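Local coordinates for beta-N-acetylglucosaminidase (Thermotoga maritima, PDB 3WO8), which probably hydrolyses terminal non-reducing N-acetyl-D-hexosamine residues from N-acetyl-beta-D-hexosaminides, as a glycoside hydrolase of family 3, at residues Gly154-Ala157 and Cys158-Tyr161; Leu299-Leu302 and Leu303-Gly306; Arg315-Arg318 and Thr319-Tyr323. One frame throughout, in Å; residues are numbered along the deposited sequence.

All three contacts are local pairings along single helices, contact 2 running off its helix end, and all lie in the TIM-barrel part of this family 3 glycosidase, whose parallel strands run from 20-24 to 283-286. Contact 1 comes first along the chain, on helix 147-164, which leads into strand 167-173. Contact 2 sits near the end of helix 292-304, after strand 283-286, and contact 3 follows on the next helix, 310-326. The centres of contacts 1 and 2 are about 38 Å apart; contact 3 lies about 22 Å from contact 1 and about 20 Å from contact 2, centre to centre. None touches another, so they are separate pieces of local packing over the barrel domain.

Contact 1: residues Gly154-Ala157 and Cys158-Tyr161; sequences GARA and CEGY
Arg156 and Glu159, three residues apart on helix 147-164, form a salt bridge in which a single carboxylate oxygen takes two N-H groups. Glu159 OE1 lies 2.8 Å from Arg156 NH2 and 3.0 Å from Arg156 NE, at the edge of the guanidinium and close to its plane. NH2 meets the oxygen nearly end-on to its C-O bond, while NE comes from the syn side, tilted out of the carboxylate plane; the two flat groups are turned 56° apart. Bends at chi2 (-94°) and chi3 (43°) fold the arginine back to make this side-on grip.

The backbone bonds are regular i to i+4 ones, from Glu159 N to Ala155 O and from Tyr161 N to Ala157 O among them.

Apolar contact is slight: Ala157 CB lies 4.4 Å from Tyr161 CE2. Around it, Ala155 and Cys158 pack on Val208 of helix 203-211, and Ala157 on Thr103 and Ser107 of helix 100-117.

Both charged groups have further mates, Asp101 for Arg156 NH1 and Arg211 for Glu159 OE2. The result is a chain of alternating charges across three helices, in which the two arginines would probably favour the ionised form of Glu159, against the opposing effect of the nearby Glu212.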
loop_
_atom_site.group_PDB
_atom_site.type_symbol
_atom_site.label_atom_id
_atom_site.label_comp_id
_atom_site.label_asym_id
_atom_site.label_seq_id
_atom_site.Cartn_x
_atom_site.Cartn_y
_atom_site.Cartn_z
ATOM N N GLY B 154 9.832 6.645 -21.783
ATOM C CA GLY B 154 10.872 5.858 -21.147
ATOM C C GLY B 154 11.880 6.662 -20.341
ATOM O O GLY B 154 12.332 6.244 -19.225
ATOM N N ALA B 155 12.266 7.806 -20.906
ATOM C CA ALA B 155 13.312 8.600 -20.271
ATOM C C ALA B 155 12.682 9.349 -19.139
ATOM O O ALA B 155 13.212 9.346 -18.027
ATOM C CB ALA B 155 13.991 9.549 -21.244
ATOM N N ARG B 156 11.511 9.921 -19.392
ATOM C CA ARG B 156 10.756 10.552 -18.284
ATOM C C ARG B 156 10.576 9.578 -17.106
ATOM O O ARG B 156 10.740 9.953 -15.945
ATOM C CB ARG B 156 9.394 11.048 -18.762
ATOM C CG ARG B 156 9.459 12.038 -19.923
ATOM C CD ARG B 156 9.453 13.507 -19.525
ATOM N NE ARG B 156 10.318 13.837 -18.386
ATOM C CZ ARG B 156 10.048 14.823 -17.510
ATOM N NH1 ARG B 156 8.945 15.583 -17.636
ATOM N NH2 ARG B 156 10.868 15.048 -16.489
ATOM N N ALA B 157 10.293 8.318 -17.424
ATOM C CA ALA B 157 10.087 7.304 -16.412
ATOM C C ALA B 157 11.351 7.019 -15.652
ATOM O O ALA B 157 11.359 6.903 -14.413
ATOM C CB ALA B 157 9.603 6.031 -17.063
ATOM N N CYS B 158 12.441 6.890 -16.395
ATOM C CA CYS B 158 13.696 6.615 -15.736
ATOM C C CYS B 158 14.051 7.795 -14.824
ATOM O O CYS B 158 14.454 7.596 -13.667
ATOM C CB CYS B 158 14.778 6.314 -16.759
ATOM S SG CYS B 158 14.608 4.716 -17.605
ATOM N N GLU B 159 13.856 9.013 -15.328
ATOM C CA GLU B 159 14.093 10.227 -14.535
ATOM C C GLU B 159 13.271 10.197 -13.254
ATOM O O GLU B 159 13.811 10.412 -12.157
ATOM C CB GLU B 159 13.720 11.488 -15.327
ATOM C CG GLU B 159 14.689 11.853 -16.456
ATOM C CD GLU B 159 14.093 12.783 -17.517
ATOM O OE1 GLU B 159 13.024 13.397 -17.265
ATOM O OE2 GLU B 159 14.696 12.888 -18.614
ATOM N N GLY B 160 11.968 9.916 -13.413
ATOM C CA GLY B 160 11.043 9.795 -12.274
ATOM C C GLY B 160 11.549 8.841 -11.199
ATOM O O GLY B 160 11.686 9.203 -10.022
ATOM N N TYR B 161 11.878 7.623 -11.609
ATOM C CA TYR B 161 12.306 6.623 -10.657
ATOM C C TYR B 161 13.600 7.049 -9.971
ATOM O O TYR B 161 13.821 6.764 -8.798
ATOM C CB TYR B 161 12.522 5.273 -11.346
ATOM C CG TYR B 161 11.278 4.488 -11.729
ATOM C CD1 TYR B 161 10.450 3.924 -10.760
ATOM C CD2 TYR B 161 10.944 4.271 -13.072
ATOM C CE1 TYR B 161 9.310 3.195 -11.121
ATOM C CE2 TYR B 161 9.794 3.551 -13.438
ATOM C CZ TYR B 161 8.981 3.013 -12.457
ATOM O OH TYR B 161 7.871 2.269 -12.798
#

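Contact 2: residues Leu299-Leu302 and Leu303-Gly306; sequences LVKL and LEDG
Lys301 reaches Glu304 in an i to i+3 salt bridge near the C-terminal end of helix 292-304, one of the helices of the TIM-barrel domain. Lys301 NZ stands 3.0 Å from Glu304 OE1 and uses the syn lone pair of that oxygen, on the side of OE2. The methylene beside the amine follows it in, with Lys301 CE 3.2 Å from the same OE1, so the carboxylate meets the last carbon of the chain as well as the charge.

Both side chains bend to meet. The lysine turns at chi2 (63°) and again at its two outer torsions, curling along the helix surface; the glutamate kinks at chi2 (141°), and its CD then lies 3.5 Å from Val300 O. Both residues are exposed, so the pair works at the surface, where solvent would probably weaken its pull.

Beneath the pair, the backbone holds the spacing. Asp305 N donates to Lys301 O at 2.8 Å in a nearly straight bond, and Leu303 N donates to Leu299 O, whereas the bond from Glu304 N to Val300 O is weak. On the buried side, Leu299 packs on Val273 and Leu277, and Leu302 on Glu270 and Ser274, which seats this turn against helix 269-279. Leu302 and Leu303 also touch Val308 in the loop beyond.

The chain leaves helical geometry at Gly306, whose positive phi of 75° suits a glycine, and Gly306 N makes a weak 3.2 Å hydrogen bond to Leu303 O.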
loop_
_atom_site.group_PDB
_atom_site.type_symbol
_atom_site.label_atom_id
_atom_site.label_comp_id
_atom_site.label_asym_id
_atom_site.label_seq_id
_atom_site.Cartn_x
_atom_site.Cartn_y
_atom_site.Cartn_z
ATOM N N LEU B 299 30.668 -21.081 -12.297
ATOM C CA LEU B 299 31.487 -19.895 -12.578
ATOM C C LEU B 299 32.889 -20.031 -12.015
ATOM O O LEU B 299 33.877 -19.722 -12.696
ATOM C CB LEU B 299 30.854 -18.627 -11.993
ATOM C CG LEU B 299 31.692 -17.343 -12.138
ATOM C CD1 LEU B 299 31.638 -16.855 -13.575
ATOM C CD2 LEU B 299 31.221 -16.246 -11.204
ATOM N N VAL B 300 32.963 -20.470 -10.763
ATOM C CA VAL B 300 34.241 -20.578 -10.052
ATOM C C VAL B 300 35.175 -21.594 -10.765
ATOM O O VAL B 300 36.391 -21.375 -10.851
ATOM C CB VAL B 300 34.020 -20.867 -8.524
ATOM C CG1 VAL B 300 33.766 -22.346 -8.229
ATOM C CG2 VAL B 300 35.181 -20.338 -7.686
ATOM N N LYS B 301 34.580 -22.670 -11.299
ATOM C CA LYS B 301 35.284 -23.652 -12.167
ATOM C C LYS B 301 35.675 -23.052 -13.508
ATOM O O LYS B 301 36.840 -23.104 -13.879
ATOM C CB LYS B 301 34.458 -24.940 -12.393
ATOM C CG LYS B 301 35.001 -26.163 -11.652
ATOM C CD LYS B 301 34.964 -26.001 -10.126
ATOM C CE LYS B 301 36.166 -26.639 -9.414
ATOM N NZ LYS B 301 36.591 -25.879 -8.196
ATOM N N LEU B 302 34.715 -22.467 -14.222
ATOM C CA LEU B 302 35.020 -21.795 -15.484
ATOM C C LEU B 302 36.145 -20.779 -15.373
ATOM O O LEU B 302 36.792 -20.468 -16.371
ATOM C CB LEU B 302 33.799 -21.065 -16.043
ATOM C CG LEU B 302 32.751 -21.824 -16.870
ATOM C CD1 LEU B 302 32.223 -20.973 -18.017
ATOM C CD2 LEU B 302 33.293 -23.137 -17.418
ATOM N N LEU B 303 36.335 -20.228 -14.179
ATOM C CA LEU B 303 37.435 -19.298 -13.922
ATOM C C LEU B 303 38.771 -20.020 -13.839
ATOM O O LEU B 303 39.775 -19.546 -14.389
ATOM C CB LEU B 303 37.192 -18.491 -12.633
ATOM C CG LEU B 303 36.958 -16.974 -12.762
ATOM C CD1 LEU B 303 36.212 -16.554 -14.029
ATOM C CD2 LEU B 303 36.235 -16.467 -11.523
ATOM N N GLU B 304 38.782 -21.156 -13.145
ATOM C CA GLU B 304 39.974 -22.010 -13.081
ATOM C C GLU B 304 40.301 -22.568 -14.446
ATOM O O GLU B 304 41.460 -22.630 -14.814
ATOM C CB GLU B 304 39.776 -23.172 -12.121
ATOM C CG GLU B 304 40.006 -22.808 -10.667
ATOM C CD GLU B 304 39.010 -23.476 -9.737
ATOM O OE1 GLU B 304 38.500 -24.569 -10.078
ATOM O OE2 GLU B 304 38.725 -22.893 -8.671
ATOM N N ASP B 305 39.271 -22.974 -15.184
ATOM C CA ASP B 305 39.428 -23.427 -16.568
ATOM C C ASP B 305 39.929 -22.359 -17.544
ATOM O O ASP B 305 40.428 -22.696 -18.608
ATOM C CB ASP B 305 38.106 -23.992 -17.109
ATOM C CG ASP B 305 37.782 -25.363 -16.543
ATOM O OD1 ASP B 305 38.258 -25.672 -15.427
ATOM O OD2 ASP B 305 37.053 -26.133 -17.209
ATOM N N GLY B 306 39.770 -21.081 -17.217
ATOM C CA GLY B 306 40.122 -20.012 -18.158
ATOM C C GLY B 306 39.088 -19.888 -19.270
ATOM O O GLY B 306 39.217 -19.025 -20.136
#

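Contact 3: residues Arg315-Arg318 and Thr319-Tyr323; sequences RSIR and TVEKY
Thr319 grips the carbonyl of Arg315 twice, one helical turn back on helix 310-326. Its N-H comes in almost straight at 3.0 Å to Arg315 O, and its hydroxyl adds a second bond, Thr319 OG1 to Arg315 O at 3.1 Å, from above the carbonyl plane. OG1 is placed there by chi1 of -58°, which sets it beside the backbone N.

The packed part is the buried face, with Ser316 and Val320. Val320 N donates to Ser316 O at 3.0 Å, nearly in line with the C=O bond, and Val320 CG2 lies 3.6 Å from that same oxygen.

At the partly exposed flank, Glu321 CG lies 3.1 Å from Ile317 O, and only the side-chain ends are looser. They run side by side, Ile317 CG2 3.9 Å from Glu321 CD: a methyl beside a carboxylate, in van der Waals contact. Farther toward solvent, Arg318 keeps its NE 5.9 Å from Glu321 OE1, too far for a bridge, and makes a long, weak ion pair with Glu314. With an alanine in place of Glu321, the CG2 methyl of Ile317 would probably lose the chain it lies along, and Arg318 a nearby opposite charge.

Inward, Ser316 OG bonds to Asn282, just before strand 283-286, and Tyr323 OH to Val215 O, just before strand 216-219. Val320 meets Leu252 ahead of strand 253-257, so the helix lies against the approaches to three barrel strands.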
loop_
_atom_site.group_PDB
_atom_site.type_symbol
_atom_site.label_atom_id
_atom_site.label_comp_id
_atom_site.label_asym_id
_atom_site.label_seq_id
_atom_site.Cartn_x
_atom_site.Cartn_y
_atom_site.Cartn_z
ATOM N N ARG B 315 35.772 -6.645 -14.060
ATOM C CA ARG B 315 35.193 -5.419 -14.594
ATOM C C ARG B 315 33.745 -5.315 -14.167
ATOM O O ARG B 315 33.243 -4.266 -13.817
ATOM C CB ARG B 315 35.198 -5.478 -16.115
ATOM C CG ARG B 315 35.557 -4.182 -16.789
ATOM C CD ARG B 315 36.982 -4.242 -17.338
ATOM N NE ARG B 315 37.056 -3.547 -18.619
ATOM C CZ ARG B 315 36.578 -4.013 -19.777
ATOM N NH1 ARG B 315 36.702 -3.267 -20.867
ATOM N NH2 ARG B 315 35.983 -5.205 -19.861
ATOM N N SER B 316 33.059 -6.438 -14.281
ATOM C CA SER B 316 31.667 -6.530 -13.900
ATOM C C SER B 316 31.571 -6.292 -12.399
ATOM O O SER B 316 30.776 -5.485 -11.954
ATOM C CB SER B 316 31.082 -7.892 -14.306
ATOM O OG SER B 316 30.818 -7.951 -15.707
ATOM N N ILE B 317 32.430 -6.930 -11.620
ATOM C CA ILE B 317 32.391 -6.693 -10.178
ATOM C C ILE B 317 32.493 -5.206 -9.835
ATOM O O ILE B 317 31.902 -4.743 -8.869
ATOM C CB ILE B 317 33.435 -7.511 -9.418
ATOM C CG1 ILE B 317 33.035 -8.986 -9.434
ATOM C CG2 ILE B 317 33.514 -7.056 -7.974
ATOM C CD1 ILE B 317 34.161 -9.938 -9.111
ATOM N N ARG B 318 33.219 -4.463 -10.643
ATOM C CA ARG B 318 33.419 -3.056 -10.379
ATOM C C ARG B 318 32.179 -2.260 -10.776
ATOM O O ARG B 318 31.699 -1.453 -9.990
ATOM C CB ARG B 318 34.670 -2.537 -11.109
ATOM C CG ARG B 318 35.563 -1.637 -10.256
ATOM C CD ARG B 318 36.959 -1.481 -10.861
ATOM N NE ARG B 318 37.732 -2.736 -10.840
ATOM C CZ ARG B 318 38.083 -3.474 -11.908
ATOM N NH1 ARG B 318 37.750 -3.128 -13.160
ATOM N NH2 ARG B 318 38.786 -4.592 -11.712
ATOM N N THR B 319 31.660 -2.498 -11.976
ATOM C CA THR B 319 30.397 -1.879 -12.432
ATOM C C THR B 319 29.250 -2.048 -11.407
ATOM O O THR B 319 28.507 -1.122 -11.097
ATOM C CB THR B 319 29.959 -2.483 -13.777
ATOM O OG1 THR B 319 30.991 -2.291 -14.744
ATOM C CG2 THR B 319 28.707 -1.817 -14.300
ATOM N N VAL B 320 29.133 -3.255 -10.888
ATOM C CA VAL B 320 28.163 -3.561 -9.851
ATOM C C VAL B 320 28.439 -2.765 -8.582
ATOM O O VAL B 320 27.513 -2.243 -7.985
ATOM C CB VAL B 320 28.084 -5.084 -9.583
ATOM C CG1 VAL B 320 27.341 -5.389 -8.293
ATOM C CG2 VAL B 320 27.359 -5.754 -10.733
ATOM N N GLU B 321 29.695 -2.646 -8.180
ATOM C CA GLU B 321 30.006 -1.888 -6.961
ATOM C C GLU B 321 29.793 -0.376 -7.103
ATOM O O GLU B 321 29.523 0.316 -6.116
ATOM C CB GLU B 321 31.412 -2.189 -6.500
ATOM C CG GLU B 321 31.539 -3.610 -5.971
ATOM C CD GLU B 321 32.972 -4.002 -5.693
ATOM O OE1 GLU B 321 33.850 -3.489 -6.411
ATOM O OE2 GLU B 321 33.209 -4.806 -4.761
ATOM N N LYS B 322 29.908 0.093 -8.338
ATOM C CA LYS B 322 29.654 1.459 -8.695
ATOM C C LYS B 322 28.181 1.776 -8.448
ATOM O O LYS B 322 27.822 2.781 -7.845
ATOM C CB LYS B 322 29.994 1.679 -10.185
ATOM C CG LYS B 322 30.043 3.149 -10.598
ATOM C CD LYS B 322 30.652 3.347 -11.990
ATOM C CE LYS B 322 29.617 3.545 -13.105
ATOM N NZ LYS B 322 29.621 4.922 -13.672
ATOM N N TYR B 323 27.323 0.900 -8.949
ATOM C CA TYR B 323 25.896 1.104 -8.850
ATOM C C TYR B 323 25.466 1.020 -7.395
ATOM O O TYR B 323 24.742 1.864 -6.890
ATOM C CB TYR B 323 25.202 0.071 -9.686
ATOM C CG TYR B 323 25.026 0.542 -11.084
ATOM C CD1 TYR B 323 26.081 0.646 -11.951
ATOM C CD2 TYR B 323 23.781 0.889 -11.547
ATOM C CE1 TYR B 323 25.898 1.071 -13.260
ATOM C CE2 TYR B 323 23.589 1.320 -12.843
ATOM C CZ TYR B 323 24.656 1.418 -13.692
ATOM O OH TYR B 323 24.401 1.861 -14.965
#